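Side-chain contacts in parvulin 42 (Trypanosoma brucei brucei, PDB 6GMP), which probably catalyses the cis-trans isomerisation of peptide bonds preceding proline, the chain here being the PpiC-type (parvulin) domain of a longer protein: residues L12-H15 with K16-R20; I41-A44 with Q45-A49. All blocks are in the same frame, centred on the assembly; numbering follows the deposited sequence. Where two conformers were deposited one is given.

Contact 1: residues L12-H15 with K16-R20; sequences LVKH and KDVRR
His15 and Val18 close a type I beta turn in which the histidine supplies acceptors from both its backbone and its ring. Val18 N donates to His15 O at 3.2 Å, nearly straight at the hydrogen (173°), although the donor stands above the carbonyl plane and not on a lone pair. One residue earlier in the turn, Asp17 N donates to His15 ND1 over 3.1 Å, a more bent bond that lies close to the ring plane. That ring nitrogen can be met because CG of His15 sits between its own backbone N and carbonyl carbon (chi1 55°), which swings the imidazole round toward the turn. The side chain of Val18 covers one ring face: Val18 CG1 makes a CH-pi contact 3.7 Å from the centroid of the His15 ring, almost on the normal, while CB of Asp17 borders the edge in plane. The ring is thus bonded at ND1 and packed on a face, which limits its rotation. The backbone N of His15, buried here, has no partner in the model.

The turn opens the loop that leaves the central strand 6-13 of the parvulin fold and runs on to helix 37-49; the side chain of His15 also touches Ala40 of that helix. Across the loop Lys14 NZ donates to Arg20 O at 3.1 Å, almost in line with the carbonyl bond. Two main-chain carbonyls, those of Arg20 and Ser22, accept from this ammonium group, while Lys14 N meets Glu71 OE1 and Lys14 O meets Arg35 NH1. On the exposed part of the turn, Lys16 NZ forms a salt bridge of 2.9 Å with Asp17 OD1, approaching from the syn side, 26° out of the carboxylate plane.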
loop_
_atom_site.group_PDB
_atom_site.type_symbol
_atom_site.label_atom_id
_atom_site.label_comp_id
_atom_site.label_asym_id
_atom_site.label_seq_id
_atom_site.Cartn_x
_atom_site.Cartn_y
_atom_site.Cartn_z
ATOM N N LEU A 12 -2.766 0.609 1.143
ATOM C CA LEU A 12 -3.771 0.032 0.248
ATOM C C LEU A 12 -4.903 1.023 0.014
ATOM O O LEU A 12 -5.518 1.503 0.958
ATOM C CB LEU A 12 -4.347 -1.264 0.828
ATOM C CG LEU A 12 -5.346 -1.994 -0.067
ATOM C CD1 LEU A 12 -4.701 -2.544 -1.323
ATOM C CD2 LEU A 12 -6.014 -3.129 0.695
ATOM N N VAL A 13 -5.155 1.310 -1.256
ATOM C CA VAL A 13 -6.271 2.139 -1.676
ATOM C C VAL A 13 -7.246 1.217 -2.396
ATOM O O VAL A 13 -6.928 0.657 -3.440
ATOM C CB VAL A 13 -5.794 3.281 -2.600
ATOM C CG1 VAL A 13 -6.965 4.120 -3.076
ATOM C CG2 VAL A 13 -4.784 4.157 -1.868
ATOM N N LYS A 14 -8.431 1.052 -1.833
ATOM C CA LYS A 14 -9.418 0.135 -2.379
ATOM C C LYS A 14 -10.244 0.824 -3.443
ATOM O O LYS A 14 -10.168 2.040 -3.640
ATOM C CB LYS A 14 -10.305 -0.400 -1.252
ATOM C CG LYS A 14 -9.559 -1.294 -0.295
ATOM C CD LYS A 14 -10.483 -1.923 0.731
ATOM C CE LYS A 14 -9.706 -2.817 1.668
ATOM N NZ LYS A 14 -10.606 -3.765 2.386
ATOM N N HIS A 15 -11.067 0.052 -4.133
ATOM C CA HIS A 15 -12.060 0.607 -5.032
ATOM C C HIS A 15 -13.293 -0.295 -4.994
ATOM O O HIS A 15 -13.247 -1.386 -4.391
ATOM C CB HIS A 15 -11.520 0.770 -6.453
ATOM C CG HIS A 15 -10.960 -0.484 -7.042
ATOM N ND1 HIS A 15 -11.758 -1.507 -7.500
ATOM C CD2 HIS A 15 -9.682 -0.867 -7.264
ATOM C CE1 HIS A 15 -10.993 -2.469 -7.988
ATOM N NE2 HIS A 15 -9.731 -2.108 -7.848
ATOM N N LYS A 16 -14.370 0.147 -5.639
ATOM C CA LYS A 16 -15.663 -0.519 -5.528
ATOM C C LYS A 16 -15.670 -1.956 -6.031
ATOM O O LYS A 16 -16.541 -2.738 -5.655
ATOM C CB LYS A 16 -16.718 0.273 -6.302
ATOM C CG LYS A 16 -16.549 0.212 -7.813
ATOM C CD LYS A 16 -17.520 1.124 -8.554
ATOM C CE LYS A 16 -17.563 0.828 -10.061
ATOM N NZ LYS A 16 -18.040 -0.558 -10.404
ATOM N N ASP A 17 -14.724 -2.301 -6.890
ATOM C CA ASP A 17 -14.714 -3.617 -7.522
ATOM C C ASP A 17 -13.869 -4.667 -6.796
ATOM O O ASP A 17 -13.797 -5.806 -7.258
ATOM C CB ASP A 17 -14.271 -3.513 -8.983
ATOM C CG ASP A 17 -15.298 -2.817 -9.858
ATOM O OD1 ASP A 17 -16.484 -2.775 -9.477
ATOM O OD2 ASP A 17 -14.910 -2.331 -10.940
ATOM N N VAL A 18 -13.258 -4.324 -5.663
ATOM C CA VAL A 18 -12.521 -5.336 -4.899
ATOM C C VAL A 18 -13.526 -6.233 -4.159
ATOM O O VAL A 18 -14.700 -5.889 -4.025
ATOM C CB VAL A 18 -11.479 -4.728 -3.925
ATOM C CG1 VAL A 18 -10.540 -3.763 -4.648
ATOM C CG2 VAL A 18 -12.156 -4.052 -2.742
ATOM N N ARG A 19 -13.074 -7.384 -3.695
ATOM C CA ARG A 19 -13.994 -8.341 -3.084
ATOM C C ARG A 19 -14.601 -7.832 -1.771
ATOM O O ARG A 19 -15.765 -8.117 -1.470
ATOM C CB ARG A 19 -13.317 -9.705 -2.894
ATOM C CG ARG A 19 -11.903 -9.649 -2.330
ATOM C CD ARG A 19 -11.259 -11.018 -2.338
ATOM N NE ARG A 19 -10.656 -11.340 -3.629
ATOM C CZ ARG A 19 -10.690 -12.539 -4.205
ATOM N NH1 ARG A 19 -11.316 -13.554 -3.624
ATOM N NH2 ARG A 19 -10.100 -12.721 -5.377
ATOM N N ARG A 20 -13.818 -7.080 -0.999
ATOM C CA ARG A 20 -14.300 -6.458 0.235
ATOM C C ARG A 20 -14.102 -4.951 0.172
ATOM O O ARG A 20 -13.127 -4.416 0.718
ATOM C CB ARG A 20 -13.554 -6.998 1.444
ATOM C CG ARG A 20 -13.836 -8.452 1.761
ATOM C CD ARG A 20 -12.802 -8.982 2.739
ATOM N NE ARG A 20 -11.462 -8.763 2.201
ATOM C CZ ARG A 20 -10.900 -9.521 1.264
ATOM N NH1 ARG A 20 -11.551 -10.574 0.774
ATOM N NH2 ARG A 20 -9.686 -9.229 0.821
#

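Contact 2: residues I41-A44 with Q45-A49; sequences INLA and QAILA
Ile47 packs back against Leu43, one helical turn earlier, and its side chain illustrates how a beta-branched residue fits over the preceding turn. Ile47 CB lies 3.8 Å from Leu43 O, the carbonyl that accepts the backbone N-H of Ile47 itself. The two branches then part. CG1 stands between the backbone N and the carbonyl carbon (chi1 63°), and this torsion turns it onto the previous turn, where Ile47 CG1 approaches Ala44 O at 3.3 Å and Leu43 O only slightly farther off. The Ile47 CG2 methyl, placed beside the backbone N, also lies near Leu43 O and comes 3.8 Å from Leu43 CD1. At the tip, Ile47 CD1 extends from CG1 and comes no nearer than 4.1 Å to Ala44 CA. Beyond the helix, Val11, Val13 and Leu117 receive this isoleucine.

Leu43 starts away from residues 45-49, but CG, anti to its backbone N (chi1 176°), brings the end of the side chain back to them. This apolar meeting holds for the conformers described and is tentative, since each of the two residues has a second. Beneath it runs an unbroken ladder of i to i+4 bonds, with Gln45, Ala46, Ile47 and Leu48 donating in turn to Ile41, Asn42, Leu43 and Ala44; Ile47 N to Leu43 O is 2.9 Å long, and Leu48 N to Ala44 O 3.1 Å. Small Ala44 lies buried against Val115, whereas the exposed side carries Asn42, Gln45 and the small Ala46. This split between an apolar stripe turned to the sheet and an exposed outer side is that of an amphipathic alpha-helix, here helix 37-49 packed on strands 6-13 and 114-120 of the parvulin fold.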
loop_
_atom_site.group_PDB
_atom_site.type_symbol
_atom_site.label_atom_id
_atom_site.label_comp_id
_atom_site.label_asym_id
_atom_site.label_seq_id
_atom_site.Cartn_x
_atom_site.Cartn_y
_atom_site.Cartn_z
ATOM N N ILE A 41 -6.409 4.338 -8.603
ATOM C CA ILE A 41 -5.110 4.495 -9.236
ATOM C C ILE A 41 -4.648 5.934 -9.155
ATOM O O ILE A 41 -3.497 6.199 -8.813
ATOM C CB ILE A 41 -5.182 4.014 -10.685
ATOM C CG1 ILE A 41 -5.409 2.492 -10.727
ATOM C CG2 ILE A 41 -3.916 4.369 -11.453
ATOM C CD1 ILE A 41 -5.751 1.959 -12.107
ATOM N N ASN A 42 -5.529 6.872 -9.458
ATOM C CA ASN A 42 -5.147 8.270 -9.415
ATOM C C ASN A 42 -4.817 8.719 -8.008
ATOM O O ASN A 42 -3.884 9.490 -7.809
ATOM C CB ASN A 42 -6.255 9.137 -9.995
ATOM C CG ASN A 42 -6.320 9.045 -11.490
ATOM O OD1 ASN A 42 -5.293 8.909 -12.166
ATOM N ND2 ASN A 42 -7.519 9.158 -12.031
ATOM N N LEU A 43 -5.553 8.225 -7.032
ATOM C CA LEU A 43 -5.294 8.579 -5.650
ATOM C C LEU A 43 -3.945 8.029 -5.198
ATOM O O LEU A 43 -3.132 8.764 -4.624
ATOM C CB LEU A 43 -6.409 8.068 -4.745
ATOM C CG LEU A 43 -6.211 8.303 -3.249
ATOM C CD1 LEU A 43 -5.972 9.760 -2.990
ATOM C CD2 LEU A 43 -7.431 7.827 -2.487
ATOM N N ALA A 44 -3.681 6.749 -5.455
ATOM C CA ALA A 44 -2.403 6.153 -5.090
ATOM C C ALA A 44 -1.244 6.909 -5.739
ATOM O O ALA A 44 -0.197 7.151 -5.114
ATOM C CB ALA A 44 -2.387 4.693 -5.493
ATOM N N GLN A 45 -1.413 7.294 -6.994
ATOM C CA GLN A 45 -0.388 8.063 -7.685
ATOM C C GLN A 45 -0.111 9.386 -6.974
ATOM O O GLN A 45 1.049 9.784 -6.821
ATOM C CB GLN A 45 -0.808 8.315 -9.132
ATOM C CG GLN A 45 0.143 9.197 -9.931
ATOM C CD GLN A 45 1.558 8.656 -9.972
ATOM O OE1 GLN A 45 1.774 7.436 -9.945
ATOM N NE2 GLN A 45 2.532 9.557 -10.048
ATOM N N ALA A 46 -1.168 10.083 -6.566
ATOM C CA ALA A 46 -0.996 11.372 -5.912
ATOM C C ALA A 46 -0.343 11.251 -4.538
ATOM O O ALA A 46 0.524 12.069 -4.196
ATOM C CB ALA A 46 -2.323 12.091 -5.790
ATOM N N ILE A 47 -0.743 10.250 -3.745
ATOM C CA ILE A 47 -0.230 10.146 -2.385
ATOM C C ILE A 47 1.252 9.772 -2.424
ATOM O O ILE A 47 2.015 10.139 -1.513
ATOM C CB ILE A 47 -1.096 9.259 -1.481
ATOM C CG1 ILE A 47 -1.123 7.837 -1.993
ATOM C CG2 ILE A 47 -2.508 9.862 -1.373
ATOM C CD1 ILE A 47 -1.930 6.891 -1.105
ATOM N N LEU A 48 1.658 9.072 -3.478
ATOM C CA LEU A 48 3.058 8.756 -3.682
ATOM C C LEU A 48 3.816 9.984 -4.188
ATOM O O LEU A 48 4.850 10.399 -3.636
ATOM C CB LEU A 48 3.180 7.651 -4.720
ATOM C CG LEU A 48 4.583 7.316 -5.223
ATOM C CD1 LEU A 48 5.459 6.707 -4.111
ATOM C CD2 LEU A 48 4.475 6.382 -6.418
ATOM N N ALA A 49 3.313 10.556 -5.278
ATOM C CA ALA A 49 4.041 11.576 -6.011
ATOM C C ALA A 49 4.170 12.906 -5.267
ATOM O O ALA A 49 5.047 13.700 -5.574
ATOM C CB ALA A 49 3.409 11.784 -7.374
#

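Both contacts are local, partly buried and in series along the chain, yet their chemistry follows their different places in the fold. Contact 1 follows the end of strand 6-13 and combines a backbone turn bond, side-chain-to-backbone bonds, a CH-pi contact and an exposed ion pair. Contact 2 lies wholly within one helix, where main-chain bonds do the polar work and side chains meet through apolar groups. Val13 joins the two: in the conformers described, Val13 CG1 lies 3.8 Å from Leu43 CD2, and its CG2 packs on Ile47 CD1. Strand 6-13 and helix 37-49 thus share a hydrophobic interface, while the turn at 15-18 buries His15 and Val18 and exposes Lys16 and Asp17.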